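Local coordinates for ABC transporter, substrate binding protein (Agrobacterium tumefaciens, PDB 3C9H) that probably captures a solute in the periplasm and hands it to an ABC import system, and binds a magnesium ion, at residues P151-T154 and R155-V159; A240-A243 and S244-P247. All blocks are in the same frame, centred on the assembly; numbering follows the deposited sequence.

Contact 1. Residues P151-T154 and R155-V159; sequences PPAT and RAEFV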
ATOM      1  N   PRO A 151     -24.500   1.733  -1.981  1.00 28.46           N
ATOM      2  CA  PRO A 151     -23.567   2.112  -0.920  1.00 27.68           C
ATOM      3  C   PRO A 151     -23.135   3.570  -1.010  1.00 27.12           C
ATOM      4  O   PRO A 151     -23.293   4.188  -2.065  1.00 26.11           O
ATOM      5  CB  PRO A 151     -22.383   1.178  -1.155  1.00 27.85           C
ATOM      6  CG  PRO A 151     -22.405   0.890  -2.589  1.00 27.48           C
ATOM      7  CD  PRO A 151     -23.876   0.807  -2.948  1.00 28.18           C
ATOM      8  N   PRO A 152     -22.596   4.123   0.102  1.00 26.98           N
ATOM      9  CA  PRO A 152     -22.112   5.502   0.141  1.00 26.66           C
ATOM     10  C   PRO A 152     -20.918   5.684  -0.793  1.00 26.46           C
ATOM     11  O   PRO A 152     -20.121   4.764  -0.938  1.00 26.16           O
ATOM     12  CB  PRO A 152     -21.729   5.702   1.610  1.00 26.32           C
ATOM     13  CG  PRO A 152     -21.467   4.326   2.133  1.00 27.18           C
ATOM     14  CD  PRO A 152     -22.384   3.424   1.389  1.00 26.78           C
ATOM     15  N   ALA A 153     -20.854   6.837  -1.466  1.00 26.50           N
ATOM     16  CA  ALA A 153     -19.816   7.145  -2.453  1.00 26.41           C
ATOM     17  C   ALA A 153     -18.934   8.339  -2.052  1.00 25.73           C
ATOM     18  O   ALA A 153     -18.001   8.691  -2.767  1.00 25.18           O
ATOM     19  CB  ALA A 153     -20.457   7.417  -3.809  1.00 26.43           C
ATOM     20  N   THR A 154     -19.242   8.955  -0.920  1.00 25.42           N
ATOM     21  CA  THR A 154     -18.474  10.042  -0.365  1.00 25.34           C
ATOM     22  C   THR A 154     -18.424   9.835   1.138  1.00 25.81           C
ATOM     23  O   THR A 154     -19.171   9.020   1.694  1.00 25.14           O
ATOM     24  CB  THR A 154     -19.118  11.430  -0.643  1.00 25.14           C
ATOM     25  OG1 THR A 154     -20.309  11.575   0.136  1.00 24.63           O
ATOM     26  CG2 THR A 154     -19.417  11.636  -2.118  1.00 25.19           C
ATOM     27  N   ARG A 155     -17.575  10.601   1.799  1.00 26.22           N
ATOM     28  CA  ARG A 155     -17.452  10.535   3.241  1.00 26.98           C
ATOM     29  C   ARG A 155     -18.692  11.071   3.969  1.00 27.10           C
ATOM     30  O   ARG A 155     -19.086  10.526   4.978  1.00 26.73           O
ATOM     31  CB  ARG A 155     -16.163  11.244   3.678  1.00 27.59           C
ATOM     32  CG  ARG A 155     -14.961  10.316   3.460  1.00 27.36           C
ATOM     33  CD  ARG A 155     -13.682  11.035   3.262  1.00 28.82           C
ATOM     34  NE  ARG A 155     -12.620  10.114   2.856  1.00 29.46           N
ATOM     35  CZ  ARG A 155     -12.337   9.794   1.597  1.00 29.75           C
ATOM     36  NH1 ARG A 155     -11.353   8.958   1.349  1.00 29.43           N
ATOM     37  NH2 ARG A 155     -13.009  10.323   0.584  1.00 30.99           N
ATOM     38  N   ALA A 156     -19.291  12.134   3.442  1.00 27.72           N
ATOM     39  CA  ALA A 156     -20.588  12.607   3.932  1.00 28.35           C
ATOM     40  C   ALA A 156     -21.638  11.506   3.876  1.00 28.15           C
ATOM     41  O   ALA A 156     -22.339  11.277   4.867  1.00 27.88           O
ATOM     42  CB  ALA A 156     -21.061  13.812   3.144  1.00 28.53           C
ATOM     43  N   GLU A 157     -21.743  10.825   2.735  1.00 28.25           N
ATOM     44  CA  GLU A 157     -22.706   9.723   2.566  1.00 29.21           C
ATOM     45  C   GLU A 157     -22.417   8.537   3.475  1.00 29.44           C
ATOM     46  O   GLU A 157     -23.333   7.836   3.911  1.00 28.64           O
ATOM     47  CB  GLU A 157     -22.749   9.230   1.109  1.00 28.73           C
ATOM     48  CG  GLU A 157     -23.404  10.199   0.164  1.00 30.29           C
ATOM     49  CD  GLU A 157     -23.460   9.710  -1.281  1.00 30.64           C
ATOM     50  OE1 GLU A 157     -23.149   8.548  -1.550  1.00 31.84           O
ATOM     51  OE2 GLU A 157     -23.840  10.504  -2.158  1.00 34.48           O
ATOM     52  N   PHE A 158     -21.135   8.290   3.727  1.00 29.68           N
ATOM     53  CA  PHE A 158     -20.738   7.192   4.584  1.00 30.00           C
ATOM     54  C   PHE A 158     -21.289   7.445   5.985  1.00 29.76           C
ATOM     55  O   PHE A 158     -21.912   6.568   6.581  1.00 28.96           O
ATOM     56  CB  PHE A 158     -19.205   7.103   4.628  1.00 30.72           C
ATOM     57  CG  PHE A 158     -18.661   5.763   5.057  1.00 30.92           C
ATOM     58  CD1 PHE A 158     -18.077   4.900   4.115  1.00 32.79           C
ATOM     59  CD2 PHE A 158     -18.666   5.385   6.383  1.00 32.63           C
ATOM     60  CE1 PHE A 158     -17.527   3.652   4.503  1.00 33.27           C
ATOM     61  CE2 PHE A 158     -18.125   4.145   6.805  1.00 31.47           C
ATOM     62  CZ  PHE A 158     -17.562   3.269   5.864  1.00 33.64           C
ATOM     63  N   VAL A 159     -21.035   8.647   6.495  1.00 29.86           N
ATOM     64  CA  VAL A 159     -21.444   9.039   7.846  1.00 30.72           C
ATOM     65  C   VAL A 159     -22.966   9.015   7.974  1.00 31.06           C
ATOM     66  O   VAL A 159     -23.500   8.462   8.940  1.00 30.68           O
ATOM     67  CB  VAL A 159     -20.880  10.423   8.219  1.00 30.65           C
ATOM     68  CG1 VAL A 159     -21.531  10.961   9.497  1.00 32.27           C
ATOM     69  CG2 VAL A 159     -19.338  10.356   8.387  1.00 30.44           C
TER
HETATM   70  O   HOH W   1     -24.217   6.658  -3.118  1.00 42.23           O
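T154 OG1 accepts the backbone N-H of E157 at 3.1 Å (OG1 to N) along a nearly straight line, 167° at the hydrogen. The hydroxyl can do this because chi1 of 71° sets OG1 between the backbone N and the carbonyl carbon of T154, turned to the N-H of E157 in the first turn. T154 O takes the next one, that of F158, at 2.9 Å from its N. E157 answers in reverse: its chain, extended beyond CG, runs back until OE1 lies 2.9 Å from A153 N, the donor approaching 36° out of the carboxylate plane. A water donates to both this OE1 and P151 O, so OE1 grips the loop directly at A153 and through the water at P151. P152 CB packs on the E157-F158 backbone, 3.4 Å from F158 N, while P152 CG meets F158 CD1 at 4.0 Å. Farther out, F158 meets F139 edge-to-face and also touches L230, and R155 turns inward to a salt bridge with D256 and a hydrogen bond to Y232. The pattern is a threonine N-cap, with a glutamate in the first turn bonded one residue before the cap, starting helix 155-164.

Contact 2. Residues A240-A243 and S244-P247; sequences ADWA and SRHP
With chi1 at -176°, the carboxylate of D241 swings anti to the backbone N and on toward the next turn, where R245, its chain bent at chi3 (-74°), folds back to meet it. R245 NH2 and D241 OD2 are 2.8 Å apart in a hydrogen-bonded salt bridge. OD2 lies in the guanidinium plane, but the guanidinium approaches from above the carboxylate plane, so the two flat groups are not coplanar. The same bend places NH2 over a face of the W242 indole, 4.2 Å above the plane. R245 CZ is 5.0 Å from the centroid of the five-membered ring, which makes any cation-pi attraction weak at most. H246 lies on the same side of the indole, at the benzo end: its ring forms an offset stack with the six-membered ring, centroids 4.4 Å apart and planes inclined by 26°. The D241-R245 and W242-H246 pairs are i to i+4 contacts at the C-terminal end of helix 236-245, H246 lying just beyond it, in what is probably the second lobe of a periplasmic binding protein fold. W242 reaches L220, E221 and S224 of helix 216-224, and its side chain comes within about 6 Å of that of the magnesium ligand D43. The rotation of the imidazole is steadied by a hydrogen bond from H246 ND1 to W242 O, 3.3 Å long, with the oxygen close to the ring plane. This carbonyl accepts three donors in all: H246 N, at 2.7 Å, lies in its plane, whereas R245 N comes from above that plane. S244 N donates to A240 O, four residues back, and S244 OG donates to D241 O at 2.9 Å.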
ATOM      1  N   ALA A 240      -9.930  -5.234  -5.867  1.00 23.65           N
ATOM      2  CA  ALA A 240     -10.179  -5.734  -7.225  1.00 25.33           C
ATOM      3  C   ALA A 240      -9.773  -7.204  -7.367  1.00 26.99           C
ATOM      4  O   ALA A 240     -10.491  -7.981  -8.013  1.00 27.42           O
ATOM      5  CB  ALA A 240      -9.497  -4.858  -8.280  1.00 24.74           C
ATOM      6  N   ASP A 241      -8.661  -7.599  -6.744  1.00 28.55           N
ATOM      7  CA  ASP A 241      -8.231  -9.005  -6.735  1.00 29.51           C
ATOM      8  C   ASP A 241      -9.241  -9.904  -6.059  1.00 30.24           C
ATOM      9  O   ASP A 241      -9.618 -10.942  -6.610  1.00 30.62           O
ATOM     10  CB  ASP A 241      -6.891  -9.176  -6.005  1.00 30.26           C
ATOM     11  CG  ASP A 241      -6.382 -10.601  -6.082  1.00 30.65           C
ATOM     12  OD1 ASP A 241      -6.122 -11.063  -7.213  1.00 33.49           O
ATOM     13  OD2 ASP A 241      -6.273 -11.254  -5.021  1.00 32.42           O
ATOM     14  N   TRP A 242      -9.679  -9.502  -4.866  1.00 31.48           N
ATOM     15  CA  TRP A 242     -10.732 -10.213  -4.140  1.00 33.15           C
ATOM     16  C   TRP A 242     -12.023 -10.334  -4.948  1.00 33.81           C
ATOM     17  O   TRP A 242     -12.553 -11.441  -5.096  1.00 34.12           O
ATOM     18  CB  TRP A 242     -11.048  -9.552  -2.795  1.00 34.23           C
ATOM     19  CG  TRP A 242     -10.315 -10.202  -1.727  1.00 36.37           C
ATOM     20  CD1 TRP A 242      -8.990 -10.005  -1.402  1.00 37.65           C
ATOM     21  CD2 TRP A 242     -10.798 -11.218  -0.861  1.00 36.07           C
ATOM     22  NE1 TRP A 242      -8.633 -10.836  -0.357  1.00 37.95           N
ATOM     23  CE2 TRP A 242      -9.722 -11.589  -0.006  1.00 37.57           C
ATOM     24  CE3 TRP A 242     -12.040 -11.825  -0.688  1.00 36.59           C
ATOM     25  CZ2 TRP A 242      -9.853 -12.561   0.981  1.00 37.85           C
ATOM     26  CZ3 TRP A 242     -12.168 -12.793   0.295  1.00 37.10           C
ATOM     27  CH2 TRP A 242     -11.080 -13.152   1.119  1.00 37.51           C
ATOM     28  N   ALA A 243     -12.507  -9.191  -5.436  1.00 34.35           N
ATOM     29  CA  ALA A 243     -13.749  -9.106  -6.184  1.00 35.26           C
ATOM     30  C   ALA A 243     -13.728  -9.990  -7.430  1.00 36.31           C
ATOM     31  O   ALA A 243     -14.774 -10.526  -7.830  1.00 35.81           O
ATOM     32  CB  ALA A 243     -14.041  -7.653  -6.566  1.00 34.55           C
ATOM     33  N   SER A 244     -12.550 -10.149  -8.045  1.00 37.14           N
ATOM     34  CA  SER A 244     -12.420 -11.034  -9.197  1.00 38.05           C
ATOM     35  C   SER A 244     -12.709 -12.496  -8.863  1.00 39.02           C
ATOM     36  O   SER A 244     -13.069 -13.248  -9.749  1.00 39.64           O
ATOM     37  CB  SER A 244     -11.038 -10.942  -9.826  1.00 37.85           C
ATOM     38  OG  SER A 244     -10.170 -11.892  -9.250  1.00 37.66           O
ATOM     39  N   ARG A 245     -12.523 -12.892  -7.604  1.00 39.97           N
ATOM     40  CA  ARG A 245     -12.774 -14.265  -7.138  1.00 40.87           C
ATOM     41  C   ARG A 245     -14.027 -14.388  -6.276  1.00 41.16           C
ATOM     42  O   ARG A 245     -14.586 -15.479  -6.155  1.00 42.08           O
ATOM     43  CB  ARG A 245     -11.583 -14.783  -6.310  1.00 41.25           C
ATOM     44  CG  ARG A 245     -10.384 -15.251  -7.127  1.00 43.00           C
ATOM     45  CD  ARG A 245      -9.228 -15.728  -6.224  1.00 44.30           C
ATOM     46  NE  ARG A 245      -8.542 -14.594  -5.597  1.00 46.55           N
ATOM     47  CZ  ARG A 245      -8.543 -14.290  -4.293  1.00 48.09           C
ATOM     48  NH1 ARG A 245      -9.164 -15.034  -3.382  1.00 48.91           N
ATOM     49  NH2 ARG A 245      -7.880 -13.218  -3.885  1.00 48.34           N
ATOM     50  N   HIS A 246     -14.447 -13.295  -5.645  1.00 41.12           N
ATOM     51  CA  HIS A 246     -15.587 -13.305  -4.722  1.00 40.79           C
ATOM     52  C   HIS A 246     -16.589 -12.222  -5.124  1.00 40.78           C
ATOM     53  O   HIS A 246     -16.419 -11.043  -4.802  1.00 40.69           O
ATOM     54  CB  HIS A 246     -15.122 -13.057  -3.294  1.00 40.99           C
ATOM     55  CG  HIS A 246     -14.141 -14.065  -2.797  1.00 41.11           C
ATOM     56  ND1 HIS A 246     -12.781 -13.934  -2.980  1.00 42.96           N
ATOM     57  CD2 HIS A 246     -14.320 -15.221  -2.120  1.00 42.65           C
ATOM     58  CE1 HIS A 246     -12.166 -14.968  -2.435  1.00 43.29           C
ATOM     59  NE2 HIS A 246     -13.077 -15.766  -1.909  1.00 42.46           N
ATOM     60  N   PRO A 247     -17.672 -12.628  -5.797  1.00 40.84           N
ATOM     61  CA  PRO A 247     -18.582 -11.669  -6.432  1.00 40.01           C
ATOM     62  C   PRO A 247     -19.340 -10.734  -5.464  1.00 38.76           C
ATOM     63  O   PRO A 247     -19.807  -9.684  -5.889  1.00 39.44           O
ATOM     64  CB  PRO A 247     -19.551 -12.579  -7.208  1.00 40.72           C
ATOM     65  CG  PRO A 247     -19.565 -13.842  -6.442  1.00 41.20           C
ATOM     66  CD  PRO A 247     -18.147 -14.015  -5.944  1.00 41.11           C
TER

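In the fold
Contact 1 comes first along the chain, and the centres of the two contacts stand 22 Å apart, with nearest atoms about 11 Å from each other. Contact 1 starts helix 155-164, after strand 135-142; contact 2 lies at the end of helix 236-245, which follows strand 230-235. Those two strands pair antiparallel, and P152 and F158 of contact 1 touch strand 230-235, so neighbouring strands link the two places. One contact is thus at a helix start and the other at a helix end. Contact 1 is partly buried and far from the magnesium site, whereas contact 2 is at the surface, its W242 side chain about 10 Å from the magnesium ion, consistent with a position near the interlobe cleft.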